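PDB 6YGA: N-alpha-acetyltransferase 35, NatC auxiliary subunit from Saccharomyces cerevisiae, which serves as the auxiliary subunit of the NatC N-terminal acetyltransferase, which acetylates the N-terminal methionine of the L-A virus Gag protein. Local coordinates for residues 632-637 against 684-689; 639-644 against 677-682; 65-70 against 273-278; 74-79 against 116-121. One frame throughout, in Å; residues are numbered along the deposited sequence.

How the contacts relate
Contacts 1 and 2 are successive levels of one antiparallel helix pair, 619-653 with 668-701, about 11 Å apart between centres; they touch where Val637 CG1 packs near Ser682 O. Both are mostly buried, and small aliphatic groups meet serines in each. Contacts 3 and 4 lie on the opposite side of the chain's centre, far from the helix pair (about 55 Å between the centres of contacts 2 and 3), where loops and short helices meet. Contact 3 is a surface contact of aliphatic tips on a threonine and a tyrosine, while contact 4 is partly buried and aromatic. These two also touch: Arg118 of contact 4 reaches Tyr276 of contact 3, and Leu69 packs on Ile74.

Contact 1. Residues 632-637 against 684-689; sequences FIETEV and ALSVNS. With EDO (1,2-ethanediol), chain Y.
Ile633 and Val637, one helical turn apart, rest against Ser686 and Ser689 where helices 619-653 and 668-701 pack as an antiparallel pair. The axes of the two short segments come within 9.1 Å at 162°, and at the nearest point, Glu634 CA to Ser686 CA, only 5.3 Å separates the backbones. The small serine side chains are consistent with so close an approach.

The packing is aliphatic carbon against small side chains. Val637 straddles Ser686, both of its methyls on the serine CB, with CG1 at 3.8 Å. One turn back, Ile633 reaches Ser689 with two branches: CG2 lies against CB, while CD1, at the end of an extended arm, comes to 3.6 Å from OG. Leu685 adds a looser touch, its CB against Val637 CG2. Ile554 and Gln558 of helix 511-564 pack against Val637 and Ser689, so a third helix borders the pair.

Polar groups meet through water, with no direct hydrogen bond between the segments. With OG anti to the backbone N (chi1 -177°), Ser686 lays its hydroxyl alongside the aliphatic part of Glu634, 3.7 Å from CG. A water bridges the helices: it is hydrogen-bonded to Ser686 OG at 2.8 Å and donates to the main-chain carbonyl Glu634 O at 3.2 Å.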
# COMPACT_ATOMS: atom_id res chain seq x y z
N PHE B 632 12.15 7.26 -37.41
CA PHE B 632 11.87 8.24 -36.36
C PHE B 632 12.20 7.68 -34.98
O PHE B 632 12.78 8.39 -34.15
CB PHE B 632 10.41 8.69 -36.43
CG PHE B 632 10.00 9.54 -35.26
CD1 PHE B 632 10.20 10.91 -35.28
CD2 PHE B 632 9.43 8.97 -34.13
CE1 PHE B 632 9.83 11.69 -34.21
CE2 PHE B 632 9.06 9.75 -33.06
CZ PHE B 632 9.26 11.12 -33.10
N ILE B 633 11.83 6.43 -34.72
CA ILE B 633 12.08 5.82 -33.42
C ILE B 633 13.58 5.78 -33.13
O ILE B 633 14.03 6.19 -32.05
CB ILE B 633 11.46 4.42 -33.35
CG1 ILE B 633 9.94 4.52 -33.23
CG2 ILE B 633 12.04 3.61 -32.19
CD1 ILE B 633 9.24 3.18 -33.09
N GLU B 634 14.37 5.32 -34.10
CA GLU B 634 15.82 5.25 -33.91
C GLU B 634 16.43 6.64 -33.78
O GLU B 634 17.31 6.86 -32.94
CB GLU B 634 16.47 4.48 -35.06
CG GLU B 634 15.87 3.10 -35.30
CD GLU B 634 16.57 2.35 -36.41
OE1 GLU B 634 17.73 2.68 -36.72
OE2 GLU B 634 15.96 1.42 -36.99
N THR B 635 15.98 7.58 -34.61
CA THR B 635 16.54 8.93 -34.57
C THR B 635 16.18 9.63 -33.27
O THR B 635 17.03 10.27 -32.64
CB THR B 635 16.05 9.74 -35.78
OG1 THR B 635 16.52 9.12 -36.98
CG2 THR B 635 16.58 11.16 -35.71
N GLU B 636 14.91 9.52 -32.85
CA GLU B 636 14.47 10.20 -31.64
C GLU B 636 15.07 9.57 -30.38
O GLU B 636 15.34 10.29 -29.41
CB GLU B 636 12.94 10.19 -31.56
CG GLU B 636 12.37 11.20 -30.58
CD GLU B 636 12.61 12.64 -31.00
OE1 GLU B 636 12.97 12.87 -32.18
OE2 GLU B 636 12.43 13.54 -30.16
N VAL B 637 15.31 8.26 -30.39
CA VAL B 637 15.96 7.63 -29.25
C VAL B 637 17.35 8.22 -29.04
O VAL B 637 17.73 8.56 -27.91
CB VAL B 637 16.00 6.10 -29.42
CG1 VAL B 637 17.09 5.49 -28.55
CG2 VAL B 637 14.65 5.49 -29.06
N ALA B 684 16.65 0.53 -25.20
CA ALA B 684 15.89 -0.71 -25.37
C ALA B 684 14.70 -0.53 -26.29
O ALA B 684 14.32 -1.46 -27.01
CB ALA B 684 15.43 -1.23 -24.00
N LEU B 685 14.09 0.66 -26.28
CA LEU B 685 12.97 0.93 -27.18
C LEU B 685 13.40 0.85 -28.64
O LEU B 685 12.69 0.30 -29.48
CB LEU B 685 12.37 2.30 -26.87
CG LEU B 685 11.57 2.46 -25.58
CD1 LEU B 685 11.48 3.92 -25.19
CD2 LEU B 685 10.17 1.87 -25.75
N SER B 686 14.58 1.40 -28.96
CA SER B 686 15.08 1.35 -30.33
C SER B 686 15.42 -0.08 -30.74
O SER B 686 15.04 -0.53 -31.82
CB SER B 686 16.31 2.26 -30.46
OG SER B 686 16.79 2.29 -31.79
N VAL B 687 16.15 -0.80 -29.88
CA VAL B 687 16.49 -2.19 -30.18
C VAL B 687 15.24 -3.02 -30.40
O VAL B 687 15.17 -3.85 -31.31
CB VAL B 687 17.37 -2.77 -29.06
CG1 VAL B 687 17.57 -4.27 -29.23
CG2 VAL B 687 18.71 -2.06 -29.01
N ASN B 688 14.21 -2.80 -29.58
CA ASN B 688 12.99 -3.60 -29.69
C ASN B 688 12.24 -3.28 -30.98
O ASN B 688 11.63 -4.17 -31.58
CB ASN B 688 12.10 -3.37 -28.48
CG ASN B 688 10.77 -4.07 -28.60
OD1 ASN B 688 10.68 -5.30 -28.49
ND2 ASN B 688 9.71 -3.29 -28.81
N SER B 689 12.28 -2.02 -31.42
CA SER B 689 11.63 -1.65 -32.67
C SER B 689 12.25 -2.38 -33.85
O SER B 689 11.54 -2.81 -34.78
CB SER B 689 11.71 -0.13 -32.87
OG SER B 689 11.05 0.26 -34.06
C1 EDO Y . 14.24 16.14 -26.53
O1 EDO Y . 14.48 16.19 -25.12
C2 EDO Y . 14.67 14.78 -27.08
O2 EDO Y . 14.61 14.84 -28.51
O HOH W 1 18.68 4.29 -31.58

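Contact 2. Residues 639-644 against 677-682; sequences NVVSSI and KLKHTS. With EDO (1,2-ethanediol), chain Y; EDO (1,2-ethanediol), chain C.
Val640 meets Ser682 at one end of this level of the antiparallel helix pair 619-653 and 668-701; the axes of the two short segments run at 172° and approach to 9.6 Å. Its CG1 methyl sits 3.4 Å from Ser682 OG, a nonpolar touch on a hydroxyl already engaged within its own helix. The other methyl, CG2, faces a bound ethanediol, probably from the crystallisation liquor.

Val641, next along, stands level with Lys679. The two side chains cross at about a right angle, both valine methyls lying 4.1 Å from Lys679 CG. With CG anti to the backbone N (chi1 -174°) and a bend at chi3, the lysine passes the valine and brings NZ to Asp645, one turn further along the first helix. That salt bridge joins the helices beside the aliphatic contact, and NZ also donates to O1 of a second ethanediol at 3.0 Å.

Ser643 takes no part in the pairing; it packs on Ile547 of helix 511-564, and its OG hydrogen-bonds the first ethanediol. Ile644 then returns to the interface and buries the most area of its segment. Its CD1 rests on the backbone where Leu678 joins Lys679, 3.8 Å from Leu678 CG and 3.7 Å from Lys679 N, and lies near Ser682 as well. Ile547 and Leu551 of helix 511-564 pack on Ile644 and Ser682.

The serine hydroxyl is engaged one turn back: Ser682 OG donates to Leu678 O at 2.9 Å, from the face of that carbonyl plane opposite to Ser682 N.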
# COMPACT_ATOMS: atom_id res chain seq x y z
N ASN B 639 18.41 11.17 -29.98
CA ASN B 639 18.26 12.54 -29.50
C ASN B 639 17.90 12.56 -28.02
O ASN B 639 18.39 13.41 -27.27
CB ASN B 639 17.21 13.28 -30.32
CG ASN B 639 17.64 13.51 -31.76
OD1 ASN B 639 18.83 13.55 -32.06
ND2 ASN B 639 16.66 13.68 -32.64
N VAL B 640 17.05 11.62 -27.59
CA VAL B 640 16.71 11.53 -26.17
C VAL B 640 17.96 11.22 -25.35
O VAL B 640 18.18 11.81 -24.29
CB VAL B 640 15.61 10.47 -25.95
CG1 VAL B 640 15.51 10.09 -24.48
CG2 VAL B 640 14.28 11.00 -26.45
N VAL B 641 18.79 10.30 -25.83
CA VAL B 641 20.03 9.96 -25.14
C VAL B 641 20.92 11.19 -25.01
O VAL B 641 21.52 11.44 -23.96
CB VAL B 641 20.75 8.81 -25.86
CG1 VAL B 641 22.15 8.60 -25.29
CG2 VAL B 641 19.93 7.53 -25.75
N SER B 642 21.01 11.99 -26.08
CA SER B 642 21.80 13.22 -26.02
C SER B 642 21.23 14.20 -24.99
O SER B 642 21.99 14.83 -24.25
CB SER B 642 21.86 13.86 -27.41
OG SER B 642 22.37 12.94 -28.36
N SER B 643 19.90 14.33 -24.93
CA SER B 643 19.30 15.22 -23.94
C SER B 643 19.54 14.72 -22.52
O SER B 643 19.86 15.51 -21.62
CB SER B 643 17.81 15.39 -24.20
OG SER B 643 17.58 16.12 -25.39
N ILE B 644 19.37 13.41 -22.30
CA ILE B 644 19.65 12.84 -20.98
C ILE B 644 21.10 13.09 -20.60
O ILE B 644 21.40 13.45 -19.45
CB ILE B 644 19.31 11.34 -20.96
CG1 ILE B 644 17.80 11.12 -21.13
CG2 ILE B 644 19.79 10.70 -19.66
CD1 ILE B 644 17.40 9.66 -21.12
N LYS B 677 18.98 4.96 -15.73
CA LYS B 677 17.92 4.00 -16.02
C LYS B 677 17.04 4.47 -17.16
O LYS B 677 16.57 3.67 -17.98
CB LYS B 677 17.07 3.76 -14.76
CG LYS B 677 17.82 3.05 -13.65
CD LYS B 677 16.92 2.79 -12.45
CE LYS B 677 17.59 1.84 -11.47
NZ LYS B 677 16.78 1.64 -10.24
N LEU B 678 16.80 5.78 -17.25
CA LEU B 678 16.00 6.30 -18.35
C LEU B 678 16.73 6.11 -19.68
O LEU B 678 16.10 5.80 -20.70
CB LEU B 678 15.67 7.77 -18.11
CG LEU B 678 14.52 8.36 -18.94
CD1 LEU B 678 13.23 7.58 -18.72
CD2 LEU B 678 14.34 9.82 -18.56
N LYS B 679 18.05 6.29 -19.68
CA LYS B 679 18.82 6.08 -20.90
C LYS B 679 18.77 4.62 -21.34
O LYS B 679 18.69 4.32 -22.53
CB LYS B 679 20.27 6.52 -20.70
CG LYS B 679 21.10 6.48 -21.96
CD LYS B 679 22.59 6.49 -21.65
CE LYS B 679 22.98 7.71 -20.84
NZ LYS B 679 24.46 7.78 -20.67
N HIS B 680 18.83 3.69 -20.37
CA HIS B 680 18.73 2.27 -20.69
C HIS B 680 17.41 1.95 -21.38
O HIS B 680 17.39 1.24 -22.39
CB HIS B 680 18.90 1.43 -19.42
CG HIS B 680 20.29 1.42 -18.88
ND1 HIS B 680 20.57 1.07 -17.57
CD2 HIS B 680 21.48 1.70 -19.46
CE1 HIS B 680 21.88 1.14 -17.37
NE2 HIS B 680 22.45 1.52 -18.50
N THR B 681 16.30 2.47 -20.85
CA THR B 681 15.00 2.22 -21.46
C THR B 681 14.93 2.79 -22.87
O THR B 681 14.39 2.15 -23.78
CB THR B 681 13.90 2.82 -20.58
OG1 THR B 681 13.75 2.02 -19.40
CG2 THR B 681 12.57 2.87 -21.32
N SER B 682 15.47 4.00 -23.07
CA SER B 682 15.47 4.61 -24.40
C SER B 682 16.17 3.72 -25.42
O SER B 682 15.63 3.45 -26.50
CB SER B 682 16.13 5.99 -24.34
OG SER B 682 15.49 6.82 -23.39
C1 EDO Y . 14.24 16.14 -26.53
O1 EDO Y . 14.48 16.19 -25.12
C2 EDO Y . 14.67 14.78 -27.08
O2 EDO Y . 14.61 14.84 -28.51
C1 EDO C . 25.45 7.16 -24.39
O1 EDO C . 25.68 8.18 -23.42
C2 EDO C . 26.42 6.01 -24.16
O2 EDO C . 26.14 5.38 -22.90

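Contact 3. Residues 65-70 against 273-278; sequences SLIELT and FSTYIQ
Ile67 CG1 and Leu69 CG both lie anti to the carbonyl carbon (chi1 -65° and -62°), and both side chains reach Thr275. On the other side, Thr275 holds OG1 between its backbone N and carbonyl carbon (chi1 53°), which presents the hydroxyl to the two aliphatic chains. Ile67 CG2 comes to 3.3 Å from Thr275 OG1, and Leu69 CD2 to 3.5 Å from the same oxygen.

The remaining branches extend the contact in two directions. Ile67 CD1 runs on to Gln278 CB at 3.8 Å, the two side chains crossing at about a right angle; the amide of Gln278 bonds elsewhere, its OE1 accepting from Arg288 N. Leu69 CD1 meets the Tyr276 ring at its edge, near the ring plane, 3.7 Å from CD2. The ring also stacks with His280 and takes part in a cation-pi interaction with Arg118.

Segment 65-70 packs against the first residues of helix 276-280 and the turn before it. An ST turn shapes the approach to this helix, with Tyr276 N donating to Ser274 OG at 3.3 Å. A hydrogen bond from Lys279 NZ to Ile67 O ties the loop to the same helix. At the beginning of the segment, Ser65 OG hydrogen-bonds Glu44 and Arg51 of the N-alpha-acetyltransferase 38 chain, so the loop also forms part of a subunit interface.

With no hydrogen bond between the two segments, their fit rests on the shape of aliphatic branches round a threonine hydroxyl, while polar ties come from Lys279 and the neighbouring subunit.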
# COMPACT_ATOMS: atom_id res chain seq x y z
N SER B 65 -8.06 -20.40 19.91
CA SER B 65 -8.06 -21.32 21.04
C SER B 65 -7.61 -22.72 20.64
O SER B 65 -7.26 -23.52 21.52
CB SER B 65 -9.45 -21.38 21.69
OG SER B 65 -9.88 -20.10 22.10
N LEU B 66 -7.62 -23.03 19.35
CA LEU B 66 -7.26 -24.36 18.88
C LEU B 66 -5.83 -24.43 18.36
O LEU B 66 -5.47 -25.43 17.72
CB LEU B 66 -8.24 -24.82 17.80
CG LEU B 66 -9.73 -24.76 18.16
CD1 LEU B 66 -10.55 -25.42 17.08
CD2 LEU B 66 -10.00 -25.39 19.52
N ILE B 67 -5.02 -23.40 18.60
CA ILE B 67 -3.63 -23.43 18.17
C ILE B 67 -2.92 -24.60 18.85
O ILE B 67 -3.00 -24.77 20.07
CB ILE B 67 -2.94 -22.10 18.50
CG1 ILE B 67 -3.55 -20.96 17.67
CG2 ILE B 67 -1.44 -22.20 18.24
CD1 ILE B 67 -3.05 -19.57 18.05
N GLU B 68 -2.23 -25.41 18.05
CA GLU B 68 -1.49 -26.55 18.56
C GLU B 68 -0.11 -26.09 19.03
O GLU B 68 0.64 -25.47 18.27
CB GLU B 68 -1.35 -27.63 17.49
CG GLU B 68 -2.66 -27.99 16.79
CD GLU B 68 -3.68 -28.63 17.72
OE1 GLU B 68 -3.28 -29.30 18.70
OE2 GLU B 68 -4.90 -28.47 17.47
N LEU B 69 0.22 -26.38 20.29
CA LEU B 69 1.50 -26.02 20.87
C LEU B 69 2.23 -27.27 21.35
O LEU B 69 1.60 -28.23 21.80
CB LEU B 69 1.34 -25.05 22.05
CG LEU B 69 0.71 -23.69 21.78
CD1 LEU B 69 0.53 -22.90 23.07
CD2 LEU B 69 1.54 -22.90 20.77
N THR B 70 3.55 -27.24 21.25
CA THR B 70 4.38 -28.31 21.78
C THR B 70 4.50 -28.18 23.30
O THR B 70 4.13 -27.16 23.89
CB THR B 70 5.77 -28.30 21.14
OG1 THR B 70 6.53 -27.21 21.66
CG2 THR B 70 5.65 -28.16 19.63
N PHE B 273 10.04 -18.60 21.58
CA PHE B 273 9.24 -17.90 20.59
C PHE B 273 8.15 -18.85 20.11
O PHE B 273 8.45 -19.95 19.62
CB PHE B 273 10.09 -17.43 19.41
CG PHE B 273 11.21 -16.51 19.81
CD1 PHE B 273 12.41 -17.01 20.28
CD2 PHE B 273 11.06 -15.13 19.70
CE1 PHE B 273 13.44 -16.17 20.64
CE2 PHE B 273 12.09 -14.28 20.07
CZ PHE B 273 13.28 -14.80 20.54
N SER B 274 6.89 -18.44 20.26
CA SER B 274 5.78 -19.31 19.93
C SER B 274 4.54 -18.46 19.65
O SER B 274 4.55 -17.24 19.82
CB SER B 274 5.50 -20.32 21.05
OG SER B 274 5.09 -19.66 22.24
N THR B 275 3.48 -19.14 19.20
CA THR B 275 2.17 -18.53 19.05
C THR B 275 1.35 -18.60 20.34
O THR B 275 0.13 -18.44 20.29
CB THR B 275 1.41 -19.20 17.91
OG1 THR B 275 1.40 -20.62 18.11
CG2 THR B 275 2.06 -18.89 16.57
N TYR B 276 2.01 -18.82 21.48
CA TYR B 276 1.31 -18.96 22.75
C TYR B 276 0.49 -17.72 23.08
O TYR B 276 -0.63 -17.83 23.59
CB TYR B 276 2.33 -19.24 23.86
CG TYR B 276 1.77 -19.32 25.27
CD1 TYR B 276 1.65 -18.18 26.06
CD2 TYR B 276 1.37 -20.54 25.82
CE1 TYR B 276 1.15 -18.25 27.35
CE2 TYR B 276 0.87 -20.61 27.10
CZ TYR B 276 0.76 -19.47 27.86
OH TYR B 276 0.25 -19.54 29.14
N ILE B 277 1.03 -16.54 22.79
CA ILE B 277 0.35 -15.30 23.16
C ILE B 277 -0.94 -15.13 22.36
O ILE B 277 -1.90 -14.53 22.85
CB ILE B 277 1.29 -14.10 22.99
CG1 ILE B 277 0.67 -12.85 23.61
CG2 ILE B 277 1.60 -13.86 21.52
CD1 ILE B 277 1.48 -11.60 23.40
N GLN B 278 -0.99 -15.65 21.14
CA GLN B 278 -2.23 -15.57 20.37
C GLN B 278 -3.32 -16.43 20.99
O GLN B 278 -4.50 -16.14 20.82
CB GLN B 278 -1.99 -16.01 18.92
CG GLN B 278 -0.89 -15.25 18.20
CD GLN B 278 -0.74 -15.67 16.75
OE1 GLN B 278 -1.72 -15.81 16.02
NE2 GLN B 278 0.50 -15.88 16.32

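Contact 4. Residues 74-79 against 116-121; sequences IEFDVN and SCRYTE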
# COMPACT_ATOMS: atom_id res chain seq x y z
N ILE B 74 4.30 -24.87 25.63
CA ILE B 74 3.30 -24.72 26.68
C ILE B 74 3.97 -24.50 28.03
O ILE B 74 3.51 -23.69 28.84
CB ILE B 74 2.37 -25.95 26.70
CG1 ILE B 74 1.55 -26.02 25.41
CG2 ILE B 74 1.44 -25.90 27.91
CD1 ILE B 74 0.71 -27.28 25.29
N GLU B 75 5.07 -25.21 28.29
CA GLU B 75 5.70 -25.23 29.60
C GLU B 75 6.84 -24.23 29.75
O GLU B 75 7.47 -24.19 30.81
CB GLU B 75 6.22 -26.64 29.92
CG GLU B 75 5.17 -27.74 29.84
CD GLU B 75 4.07 -27.60 30.88
OE1 GLU B 75 4.28 -26.89 31.88
OE2 GLU B 75 2.99 -28.21 30.69
N PHE B 76 7.13 -23.43 28.72
CA PHE B 76 8.26 -22.52 28.79
C PHE B 76 8.11 -21.56 29.96
O PHE B 76 7.06 -20.95 30.15
CB PHE B 76 8.41 -21.73 27.48
CG PHE B 76 9.65 -20.88 27.43
CD1 PHE B 76 9.66 -19.60 27.95
CD2 PHE B 76 10.83 -21.38 26.89
CE1 PHE B 76 10.80 -18.82 27.92
CE2 PHE B 76 11.97 -20.61 26.85
CZ PHE B 76 11.96 -19.33 27.37
N ASP B 77 9.18 -21.43 30.74
CA ASP B 77 9.20 -20.58 31.92
C ASP B 77 10.32 -19.56 31.79
O ASP B 77 11.48 -19.93 31.55
CB ASP B 77 9.38 -21.41 33.20
CG ASP B 77 9.12 -20.61 34.46
OD1 ASP B 77 9.69 -19.51 34.62
OD2 ASP B 77 8.33 -21.09 35.31
N VAL B 78 9.98 -18.28 31.96
CA VAL B 78 10.98 -17.22 31.84
C VAL B 78 11.98 -17.28 33.00
O VAL B 78 13.12 -16.83 32.85
CB VAL B 78 10.29 -15.85 31.76
CG1 VAL B 78 9.66 -15.65 30.39
CG2 VAL B 78 9.24 -15.73 32.85
N ASN B 79 11.57 -17.82 34.15
CA ASN B 79 12.43 -17.84 35.33
C ASN B 79 13.49 -18.94 35.28
O ASN B 79 14.40 -18.93 36.12
CB ASN B 79 11.60 -17.98 36.61
CG ASN B 79 10.49 -16.95 36.70
OD1 ASN B 79 10.74 -15.77 36.95
ND2 ASN B 79 9.25 -17.40 36.51
N SER B 116 5.80 -12.42 19.78
CA SER B 116 5.93 -13.87 19.90
C SER B 116 6.92 -14.27 21.00
O SER B 116 6.82 -15.38 21.52
CB SER B 116 6.38 -14.47 18.56
OG SER B 116 7.65 -13.98 18.17
N CYS B 117 7.84 -13.39 21.35
CA CYS B 117 8.80 -13.68 22.42
C CYS B 117 8.10 -13.66 23.77
O CYS B 117 7.38 -12.71 24.10
CB CYS B 117 9.94 -12.66 22.39
SG CYS B 117 11.16 -12.81 23.71
N ARG B 118 8.33 -14.70 24.58
CA ARG B 118 7.72 -14.75 25.90
C ARG B 118 8.32 -13.73 26.86
O ARG B 118 7.67 -13.36 27.84
CB ARG B 118 7.85 -16.16 26.49
CG ARG B 118 7.11 -17.22 25.70
CD ARG B 118 5.62 -16.93 25.69
NE ARG B 118 5.05 -16.97 27.04
CZ ARG B 118 4.63 -18.07 27.64
NH1 ARG B 118 4.70 -19.24 27.02
NH2 ARG B 118 4.13 -18.01 28.87
N TYR B 119 9.55 -13.26 26.59
CA TYR B 119 10.17 -12.28 27.48
C TYR B 119 9.56 -10.90 27.28
O TYR B 119 9.33 -10.18 28.26
CB TYR B 119 11.68 -12.25 27.24
CG TYR B 119 12.38 -13.51 27.67
CD1 TYR B 119 12.76 -13.71 29.00
CD2 TYR B 119 12.67 -14.52 26.76
CE1 TYR B 119 13.41 -14.86 29.39
CE2 TYR B 119 13.31 -15.68 27.15
CZ TYR B 119 13.68 -15.85 28.47
OH TYR B 119 14.32 -17.00 28.86
N THR B 120 9.30 -10.52 26.03
CA THR B 120 8.66 -9.23 25.77
C THR B 120 7.24 -9.20 26.32
O THR B 120 6.79 -8.17 26.83
CB THR B 120 8.67 -8.91 24.27
OG1 THR B 120 7.85 -9.86 23.58
CG2 THR B 120 10.08 -8.99 23.71
N GLU B 121 6.53 -10.32 26.21
CA GLU B 121 5.21 -10.42 26.83
C GLU B 121 5.30 -10.27 28.34
O GLU B 121 4.47 -9.60 28.96
CB GLU B 121 4.55 -11.75 26.45
CG GLU B 121 3.03 -11.82 26.63
CD GLU B 121 2.60 -12.16 28.05
OE1 GLU B 121 3.47 -12.52 28.87
OE2 GLU B 121 1.39 -12.07 28.33
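Phe76 and Tyr119 set their rings almost perpendicular, with planes at 85° and centroids 5.9 Å apart, in an oblique pairing that is neither a stack nor a T. Phe76 swings CG anti to its backbone N (chi1 -173°), and this sends the far end of its ring to the tyrosine, with CZ 3.6 Å from Tyr119 OH. The hydroxyl lies at the phenyl edge, near its plane. It is buried here with no hydrogen-bonding partner in the model.

Val78 takes one face of the same tyrosine. Its CG1, anti to the carbonyl carbon (chi1 -74°), stands over the ring in a CH-pi contact, 4.2 Å from the Tyr119 centroid and set toward the rim. Edge-to-face contact with Trp137 and packing on Leu148 and Ile152 of helix 142-167 further enclose the tyrosine.

Arg118 offers carbon rather than charge to Phe76: CG lies 4.2 Å from Phe76 CD1. Bends at chi2 and chi3 carry the guanidinium away from this contact.

Each backbone is shaped by a local side-chain bond. Asp77 OD1 accepts from Asn79 N at 2.6 Å, forming an Asx turn with Val78 in its middle. In the partner segment, Cys117 is the N-cap of helix 118-129, its SG accepting a weak bond from Tyr119 N. The arrangement is an aromatic cluster joining the segment that leaves helix 71-75 to a capped helix N-terminus.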